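Local coordinates for protein prenylcyclase (Actinoplanes teichomyceticus, PDB 6IJ1) that is probably a prenyl cyclase or prenyltransferase acting on isoprenoid substrates, at residues A[31-36]-A[325-330]; A[127-132]-A[158-163]; A[151-156]-A[291-296]. All blocks are in the same frame, centred on the assembly; numbering follows the deposited sequence.

Contact 1 (A[31-36]-A[325-330]); sequences WVDYDL and FGLHTT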
loop_
_atom_site.group_PDB
_atom_site.type_symbol
_atom_site.label_atom_id
_atom_site.label_comp_id
_atom_site.label_asym_id
_atom_site.label_seq_id
_atom_site.Cartn_x
_atom_site.Cartn_y
_atom_site.Cartn_z
ATOM N N TRP A 31 -11.628 7.251 -7.641
ATOM C CA TRP A 31 -11.809 7.265 -6.191
ATOM C C TRP A 31 -10.798 8.234 -5.602
ATOM O O TRP A 31 -9.656 8.344 -6.073
ATOM C CB TRP A 31 -11.595 5.892 -5.579
ATOM C CG TRP A 31 -12.632 4.910 -5.945
ATOM C CD1 TRP A 31 -13.838 4.744 -5.336
ATOM C CD2 TRP A 31 -12.579 3.928 -7.006
ATOM N NE1 TRP A 31 -14.552 3.716 -5.930
ATOM C CE2 TRP A 31 -13.798 3.200 -6.963
ATOM C CE3 TRP A 31 -11.612 3.568 -7.974
ATOM C CZ2 TRP A 31 -14.111 2.154 -7.889
ATOM C CZ3 TRP A 31 -11.913 2.529 -8.875
ATOM C CH2 TRP A 31 -13.141 1.833 -8.820
ATOM N N VAL A 32 -11.201 8.916 -4.516
ATOM C CA VAL A 32 -10.278 9.803 -3.802
ATOM C C VAL A 32 -10.336 9.488 -2.303
ATOM O O VAL A 32 -11.352 9.022 -1.777
ATOM C CB VAL A 32 -10.543 11.310 -4.021
ATOM C CG1 VAL A 32 -10.581 11.615 -5.573
ATOM C CG2 VAL A 32 -11.873 11.742 -3.367
ATOM N N ASP A 33 -9.218 9.690 -1.633
ATOM C CA ASP A 33 -9.199 9.488 -0.184
ATOM C C ASP A 33 -8.038 10.282 0.391
ATOM O O ASP A 33 -7.183 10.796 -0.323
ATOM C CB ASP A 33 -9.082 8.003 0.184
ATOM C CG ASP A 33 -9.737 7.644 1.522
ATOM O OD1 ASP A 33 -10.040 8.561 2.300
ATOM O OD2 ASP A 33 -9.877 6.406 1.763
ATOM N N TYR A 34 -8.003 10.348 1.726
ATOM C CA TYR A 34 -7.058 11.159 2.494
ATOM C C TYR A 34 -7.385 12.645 2.354
ATOM O O TYR A 34 -8.235 13.044 1.553
ATOM C CB TYR A 34 -5.569 10.832 2.187
ATOM C CG TYR A 34 -5.167 9.471 2.709
ATOM C CD1 TYR A 34 -5.360 8.332 1.939
ATOM C CD2 TYR A 34 -4.647 9.350 3.976
ATOM C CE1 TYR A 34 -5.007 7.059 2.440
ATOM C CE2 TYR A 34 -4.301 8.064 4.506
ATOM C CZ TYR A 34 -4.478 6.971 3.715
ATOM O OH TYR A 34 -4.166 5.699 4.199
ATOM N N ASP A 35 -6.749 13.442 3.181
ATOM C CA ASP A 35 -7.047 14.871 3.205
ATOM C C ASP A 35 -5.809 15.672 3.493
ATOM O O ASP A 35 -5.929 16.803 3.975
ATOM C CB ASP A 35 -8.157 15.094 4.301
ATOM C CG ASP A 35 -8.730 16.477 4.317
ATOM O OD1 ASP A 35 -9.094 16.996 3.216
ATOM O OD2 ASP A 35 -8.855 17.016 5.463
ATOM N N LEU A 36 -4.628 15.151 3.235
ATOM C CA LEU A 36 -3.384 15.826 3.607
ATOM C C LEU A 36 -3.267 17.204 2.986
ATOM O O LEU A 36 -2.810 18.146 3.647
ATOM C CB LEU A 36 -2.198 14.990 3.154
ATOM C CG LEU A 36 -2.159 13.726 4.023
ATOM C CD1 LEU A 36 -1.331 12.707 3.304
ATOM C CD2 LEU A 36 -1.589 14.039 5.379
ATOM N N PHE A 325 -12.033 8.845 4.229
ATOM C CA PHE A 325 -13.301 8.313 3.740
ATOM C C PHE A 325 -13.383 6.802 3.821
ATOM O O PHE A 325 -14.396 6.216 3.410
ATOM C CB PHE A 325 -13.525 8.833 2.307
ATOM C CG PHE A 325 -13.558 10.314 2.271
ATOM C CD1 PHE A 325 -14.566 10.969 2.900
ATOM C CD2 PHE A 325 -12.537 11.013 1.677
ATOM C CE1 PHE A 325 -14.573 12.398 2.866
ATOM C CE2 PHE A 325 -12.515 12.421 1.654
ATOM C CZ PHE A 325 -13.540 13.095 2.256
ATOM N N GLY A 326 -12.330 6.137 4.360
ATOM C CA GLY A 326 -12.364 4.700 4.578
ATOM C C GLY A 326 -12.179 3.856 3.333
ATOM O O GLY A 326 -12.315 2.624 3.412
ATOM N N LEU A 327 -11.790 4.476 2.213
ATOM C CA LEU A 327 -11.678 3.658 0.988
ATOM C C LEU A 327 -10.413 2.798 1.045
ATOM O O LEU A 327 -10.435 1.621 0.655
ATOM C CB LEU A 327 -11.642 4.509 -0.294
ATOM C CG LEU A 327 -12.688 5.602 -0.509
ATOM C CD1 LEU A 327 -12.638 5.982 -2.027
ATOM C CD2 LEU A 327 -14.061 5.197 -0.134
ATOM N N HIS A 328 -9.295 3.366 1.519
ATOM C CA HIS A 328 -8.073 2.576 1.542
ATOM C C HIS A 328 -8.213 1.404 2.485
ATOM O O HIS A 328 -7.873 0.273 2.144
ATOM C CB HIS A 328 -6.908 3.502 1.941
ATOM C CG HIS A 328 -5.553 2.928 1.685
ATOM N ND1 HIS A 328 -5.086 1.823 2.348
ATOM C CD2 HIS A 328 -4.582 3.296 0.815
ATOM C CE1 HIS A 328 -3.875 1.532 1.911
ATOM N NE2 HIS A 328 -3.537 2.407 0.965
ATOM N N THR A 329 -8.767 1.653 3.667
ATOM C CA THR A 329 -8.962 0.547 4.628
ATOM C C THR A 329 -9.873 -0.510 4.050
ATOM O O THR A 329 -9.587 -1.701 4.124
ATOM C CB THR A 329 -9.577 1.074 5.949
ATOM O OG1 THR A 329 -8.706 2.014 6.576
ATOM C CG2 THR A 329 -9.851 -0.087 6.949
ATOM N N THR A 330 -10.991 -0.102 3.465
ATOM C CA THR A 330 -11.940 -1.091 2.973
ATOM C C THR A 330 -11.329 -1.909 1.846
ATOM O O THR A 330 -11.511 -3.133 1.822
ATOM C CB THR A 330 -13.205 -0.350 2.519
ATOM O OG1 THR A 330 -13.768 0.296 3.647
ATOM C CG2 THR A 330 -14.225 -1.355 1.934
#

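Contact 2 (A[127-132]-A[158-163]); sequences GLVSTY and VCVTAA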
loop_
_atom_site.group_PDB
_atom_site.type_symbol
_atom_site.label_atom_id
_atom_site.label_comp_id
_atom_site.label_asym_id
_atom_site.label_seq_id
_atom_site.Cartn_x
_atom_site.Cartn_y
_atom_site.Cartn_z
ATOM N N GLY A 127 19.710 -1.515 -3.321
ATOM C CA GLY A 127 18.571 -2.284 -3.783
ATOM C C GLY A 127 17.237 -1.740 -3.338
ATOM O O GLY A 127 16.225 -2.103 -3.927
ATOM N N LEU A 128 17.215 -0.870 -2.332
ATOM C CA LEU A 128 15.938 -0.253 -1.976
ATOM C C LEU A 128 15.519 0.819 -2.968
ATOM O O LEU A 128 16.329 1.419 -3.693
ATOM C CB LEU A 128 16.009 0.365 -0.594
ATOM C CG LEU A 128 16.340 -0.673 0.491
ATOM C CD1 LEU A 128 16.339 0.058 1.850
ATOM C CD2 LEU A 128 15.386 -1.862 0.494
ATOM N N VAL A 129 14.209 1.058 -3.008
ATOM C CA VAL A 129 13.572 2.029 -3.873
ATOM C C VAL A 129 13.137 3.222 -3.037
ATOM O O VAL A 129 12.499 3.042 -1.991
ATOM C CB VAL A 129 12.363 1.406 -4.581
ATOM C CG1 VAL A 129 11.712 2.377 -5.510
ATOM C CG2 VAL A 129 12.792 0.139 -5.390
ATOM N N SER A 130 13.520 4.424 -3.467
ATOM C CA SER A 130 13.066 5.609 -2.763
ATOM C C SER A 130 11.710 6.050 -3.288
ATOM O O SER A 130 11.344 5.810 -4.433
ATOM C CB SER A 130 14.046 6.781 -2.908
ATOM O OG SER A 130 14.204 7.155 -4.281
ATOM N N THR A 131 10.986 6.836 -2.456
ATOM C CA THR A 131 9.716 7.350 -2.948
ATOM C C THR A 131 9.917 8.463 -3.994
ATOM O O THR A 131 9.119 8.598 -4.945
ATOM C CB THR A 131 8.917 7.872 -1.738
ATOM O OG1 THR A 131 8.677 6.770 -0.869
ATOM C CG2 THR A 131 7.573 8.435 -2.155
ATOM N N TYR A 132 10.915 9.307 -3.768
ATOM C CA TYR A 132 11.211 10.425 -4.640
ATOM C C TYR A 132 12.689 10.391 -5.026
ATOM O O TYR A 132 13.523 9.806 -4.338
ATOM C CB TYR A 132 10.937 11.780 -3.906
ATOM C CG TYR A 132 9.506 11.963 -3.461
ATOM C CD1 TYR A 132 8.527 12.391 -4.336
ATOM C CD2 TYR A 132 9.169 11.720 -2.106
ATOM C CE1 TYR A 132 7.234 12.548 -3.860
ATOM C CE2 TYR A 132 7.870 11.914 -1.656
ATOM C CZ TYR A 132 6.944 12.324 -2.553
ATOM O OH TYR A 132 5.670 12.471 -2.005
ATOM N N VAL A 158 11.518 0.905 2.717
ATOM C CA VAL A 158 11.248 -0.528 2.636
ATOM C C VAL A 158 9.789 -0.799 2.236
ATOM O O VAL A 158 9.508 -1.783 1.542
ATOM C CB VAL A 158 11.615 -1.212 3.965
ATOM C CG1 VAL A 158 11.222 -2.683 3.955
ATOM C CG2 VAL A 158 13.105 -1.112 4.223
ATOM N N CYS A 159 8.830 0.045 2.660
ATOM C CA CYS A 159 7.427 -0.180 2.261
ATOM C C CYS A 159 7.195 0.004 0.763
ATOM O O CYS A 159 6.462 -0.771 0.151
ATOM C CB CYS A 159 6.515 0.795 3.074
ATOM S SG CYS A 159 7.145 2.540 3.102
ATOM N N VAL A 160 7.838 1.015 0.170
ATOM C CA VAL A 160 7.723 1.220 -1.276
ATOM C C VAL A 160 8.443 0.102 -1.994
ATOM O O VAL A 160 7.938 -0.436 -2.989
ATOM C CB VAL A 160 8.311 2.596 -1.616
ATOM C CG1 VAL A 160 8.325 2.796 -3.131
ATOM C CG2 VAL A 160 7.474 3.709 -0.885
ATOM N N THR A 161 9.624 -0.275 -1.486
ATOM C CA THR A 161 10.356 -1.394 -2.102
ATOM C C THR A 161 9.520 -2.652 -2.045
ATOM O O THR A 161 9.438 -3.407 -3.034
ATOM C CB THR A 161 11.658 -1.609 -1.369
ATOM O OG1 THR A 161 12.394 -0.393 -1.316
ATOM C CG2 THR A 161 12.525 -2.696 -2.044
ATOM N N ALA A 162 8.872 -2.902 -0.901
ATOM C CA ALA A 162 8.048 -4.103 -0.763
ATOM C C ALA A 162 6.946 -4.148 -1.797
ATOM O O ALA A 162 6.642 -5.222 -2.312
ATOM C CB ALA A 162 7.450 -4.139 0.663
ATOM N N ALA A 163 6.330 -3.010 -2.112
ATOM C CA ALA A 163 5.269 -2.964 -3.119
ATOM C C ALA A 163 5.830 -3.159 -4.512
ATOM O O ALA A 163 5.346 -4.039 -5.257
ATOM C CB ALA A 163 4.543 -1.603 -3.030
#

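Contact 3 (A[151-156]-A[291-296]); sequences DGWCGG and LRMVLP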
loop_
_atom_site.group_PDB
_atom_site.type_symbol
_atom_site.label_atom_id
_atom_site.label_comp_id
_atom_site.label_asym_id
_atom_site.label_seq_id
_atom_site.Cartn_x
_atom_site.Cartn_y
_atom_site.Cartn_z
ATOM N N ASP A 151 16.459 14.674 2.239
ATOM C CA ASP A 151 17.168 13.407 2.124
ATOM C C ASP A 151 16.392 12.215 2.702
ATOM O O ASP A 151 16.626 11.081 2.265
ATOM C CB ASP A 151 18.524 13.442 2.834
ATOM C CG ASP A 151 19.560 14.318 2.126
ATOM O OD1 ASP A 151 19.289 14.924 1.048
ATOM O OD2 ASP A 151 20.668 14.395 2.716
ATOM N N GLY A 152 15.538 12.414 3.720
ATOM C CA GLY A 152 14.710 11.306 4.197
ATOM C C GLY A 152 13.803 10.803 3.087
ATOM O O GLY A 152 13.686 9.587 2.861
ATOM N N TRP A 153 13.140 11.733 2.389
ATOM C CA TRP A 153 12.174 11.422 1.344
ATOM C C TRP A 153 12.827 10.823 0.112
ATOM O O TRP A 153 12.134 10.158 -0.680
ATOM C CB TRP A 153 11.369 12.678 0.968
ATOM C CG TRP A 153 10.309 13.016 1.962
ATOM C CD1 TRP A 153 10.203 12.549 3.234
ATOM C CD2 TRP A 153 9.221 13.867 1.730
ATOM N NE1 TRP A 153 9.053 13.094 3.825
ATOM C CE2 TRP A 153 8.441 13.891 2.924
ATOM C CE3 TRP A 153 8.783 14.584 0.618
ATOM C CZ2 TRP A 153 7.256 14.623 3.025
ATOM C CZ3 TRP A 153 7.588 15.323 0.724
ATOM C CH2 TRP A 153 6.859 15.332 1.931
ATOM N N CYS A 154 14.133 11.022 -0.056
ATOM C CA CYS A 154 14.836 10.499 -1.224
ATOM C C CYS A 154 15.691 9.310 -0.885
ATOM O O CYS A 154 16.392 8.807 -1.779
ATOM C CB CYS A 154 15.687 11.620 -1.853
ATOM S SG CYS A 154 14.670 12.940 -2.484
ATOM N N GLY A 155 15.600 8.779 0.366
ATOM C CA GLY A 155 16.277 7.566 0.756
ATOM C C GLY A 155 15.457 6.340 0.416
ATOM O O GLY A 155 14.289 6.464 0.039
ATOM N N GLY A 156 16.096 5.190 0.556
ATOM C CA GLY A 156 15.408 3.927 0.289
ATOM C C GLY A 156 14.318 3.696 1.322
ATOM O O GLY A 156 14.539 3.818 2.522
ATOM N N LEU A 291 -1.134 6.584 8.035
ATOM C CA LEU A 291 0.019 6.971 7.228
ATOM C C LEU A 291 0.771 8.025 8.016
ATOM O O LEU A 291 0.184 9.038 8.406
ATOM C CB LEU A 291 -0.499 7.530 5.894
ATOM C CG LEU A 291 0.369 7.771 4.674
ATOM C CD1 LEU A 291 -0.587 8.296 3.622
ATOM C CD2 LEU A 291 1.349 8.840 5.081
ATOM N N ARG A 292 2.061 7.827 8.236
ATOM C CA ARG A 292 2.834 8.876 8.911
ATOM C C ARG A 292 3.583 9.683 7.861
ATOM O O ARG A 292 4.392 9.123 7.093
ATOM C CB ARG A 292 3.757 8.299 9.970
ATOM C CG ARG A 292 4.761 7.266 9.493
ATOM C CD ARG A 292 5.524 6.656 10.675
ATOM N NE ARG A 292 6.523 5.700 10.231
ATOM C CZ ARG A 292 7.169 4.875 11.036
ATOM N NH1 ARG A 292 6.981 4.930 12.380
ATOM N NH2 ARG A 292 8.018 3.975 10.552
ATOM N N MET A 293 3.272 10.973 7.797
ATOM C CA MET A 293 3.953 11.866 6.851
ATOM C C MET A 293 5.305 12.252 7.458
ATOM O O MET A 293 5.466 13.285 8.132
ATOM C CB MET A 293 3.084 13.095 6.547
ATOM C CG MET A 293 1.937 12.859 5.611
ATOM S SD MET A 293 2.533 12.238 4.017
ATOM C CE MET A 293 3.664 13.537 3.598
ATOM N N VAL A 294 6.289 11.368 7.253
ATOM C CA VAL A 294 7.613 11.575 7.828
ATOM C C VAL A 294 8.153 12.927 7.390
ATOM O O VAL A 294 7.947 13.387 6.264
ATOM C CB VAL A 294 8.561 10.463 7.338
ATOM C CG1 VAL A 294 9.937 10.522 8.090
ATOM C CG2 VAL A 294 7.961 9.071 7.625
ATOM N N LEU A 295 8.885 13.561 8.296
ATOM C CA LEU A 295 9.439 14.847 7.918
ATOM C C LEU A 295 10.500 14.633 6.846
ATOM O O LEU A 295 11.216 13.650 6.901
ATOM C CB LEU A 295 10.044 15.562 9.133
ATOM C CG LEU A 295 8.933 16.027 10.120
ATOM C CD1 LEU A 295 9.578 16.240 11.479
ATOM C CD2 LEU A 295 8.129 17.195 9.598
ATOM N N PRO A 296 10.646 15.579 5.916
ATOM C CA PRO A 296 11.513 15.357 4.734
ATOM C C PRO A 296 12.960 15.030 5.046
ATOM O O PRO A 296 13.613 14.312 4.261
ATOM C CB PRO A 296 11.413 16.682 3.984
ATOM C CG PRO A 296 9.990 17.125 4.289
ATOM C CD PRO A 296 9.709 16.684 5.695
#

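Contact 1 (A[31-36]-A[325-330])
This is a buried, mainly polar contact at the start of the last helix: D33, in the loop between helices 10-23 and 42-52, turns its carboxylate onto the backbone N-H groups that open helix 327-341. Helices dominate the regular structure, consistent with the alpha-alpha barrel of terpene cyclases and prenyltransferase beta subunits, and the contact joins an early loop to the C-terminal helix. With CG anti to the backbone N (chi1 -151°), the carboxylate swings off the loop and divides its oxygens between two tasks. D33 OD1 accepts F325 N at 2.8 Å on its syn side, in a nearly straight bond, and is also met by Y34 N from above the carboxylate plane. D33 OD2 takes H328 N at 3.1 Å, nearly in line with its C-O bond, plus a weak, bent bond from L327 N. G326, at the N-cap, has no side chain to cap with; the carboxylate of D33, distant in sequence, accepts from the first N-H groups instead, and the helix end would probably stabilise its negative charge.

The apolar part lies beside this grip. L327 CD1 packs 3.7 Å from W31 CB, the two side chains crossing at about a right angle, and it also comes within 3.3 Å of V32 O. W31 NE1 finds its partner elsewhere, in L21 O. F325 slides past D33, its ring plane turned 34° from the carboxylate.

On the helix, H328 stacks on Y47 and meets the rings of W43 and W195, forming an aromatic cluster. Y34 joins it, its ring against W43 and its hydroxyl, bonded to A289 O, over one face of the imidazole, offset toward the rim, with Y34 OH 4.0 Å from H328 CG.

Contact 2 (A[127-132]-A[158-163])
V129 and T161 make the single hydrogen bond between the loop 127-132 and the short helix 158-164. V129 N reaches T161 OG1 at 2.9 Å with an N-H...O angle of 175°, practically straight. The threonine's hydroxyl lies anti to its carbonyl carbon (chi1 -54°), which turns it outward to the loop while keeping it bonded to H157 O, one turn back along the chain. The one oxygen thus links loop and helix start, and a backbone bond between V129 and H157 backs it up.

A second threonine hydroxyl, T131 OG1, has its hydrogen-bonding partners outside the two segments, in H157 ND1 and W194 NE1. Across the contact it sits against a methyl, 3.3 Å from V160 CG2.

Branched aliphatic side chains supply the rest. L128 CD2 comes to 3.9 Å from T161 CG2, the two side chains crossing at about a right angle, while L128 CD1 touches V158 CG2 more loosely at 4.2 Å. V129 CG1 meets V160 CG1, again crosswise. V176 of helix 173-182 packs on both V129 and T161, and A91 of helix 91-104 touches V129, so the pair is buried between neighbouring helices.

The arrangement is that of a loop between helices 112-121 and 134-141 packed on the short helix 158-164, in a fold consistent with an alpha-alpha barrel.

Contact 3 (A[151-156]-A[291-296])
The indole of W153 is held in two directions at once by one short run of backbone: V294 O meets its edge, and P296 CA sits over its face. The tryptophan belongs to a type I beta turn from G152 to G155; its partners run from the inverse gamma turn centred on M293, after the edge strand 291-292 of a small three-stranded sheet, to P296. W153 NE1 donates to V294 O at 2.7 Å. The oxygen lies only 9° out of the indole plane, although seen from the carbonyl the donor stands well above the peptide plane. P296 CA makes a CH-pi contact with the five-membered ring, 3.5 Å from its centroid and 18° off the normal. Further along, P296 CG is 3.8 Å from W153 CE2, with the two side chains side by side and pointing the same way.

Backbone bonds fasten the turn as well: P296 O accepts W153 N at 3.2 Å and, in a weak, strongly bent bond, G152 N. The approach is close enough that a side chain on G152 would run into P296 O. The indole is boxed in by more aromatics, with W150 and W194 meeting it edge-to-face and Y132 lying at a shallow angle to it. A leucine in place of W153 would probably leave V294 O without its indole donor and open a gap beneath P296 and between these rings. M293 completes the contact at the six-membered ring. Its chain, bent at chi2 (-59°) and chi3, folds back and brings the terminal methyl CE to 3.8 Å from W153 CZ2.

Overall arrangement
Contacts 1 and 2 are buried and lie on opposite sides of the chain's centre, about 22 Å apart between centres; contact 3 is farther out and partly buried. Each fastens a loop, but to different things: contacts 1 and 2 to a helix, contact 3 to the segment after a strand. Contacts 2 and 3 share one run of chain, the loop 151-156 leading into helix 158-164. The chemistry differs too, with a carboxylate on helix N-H groups in contact 1, a threonine hydroxyl amid aliphatic packing in contact 2, and an indole against backbone in contact 3. Contact 3 touches both others: M293 packs on L36 and L291 on Y34 of contact 1, while L128 of contact 2 packs on G156.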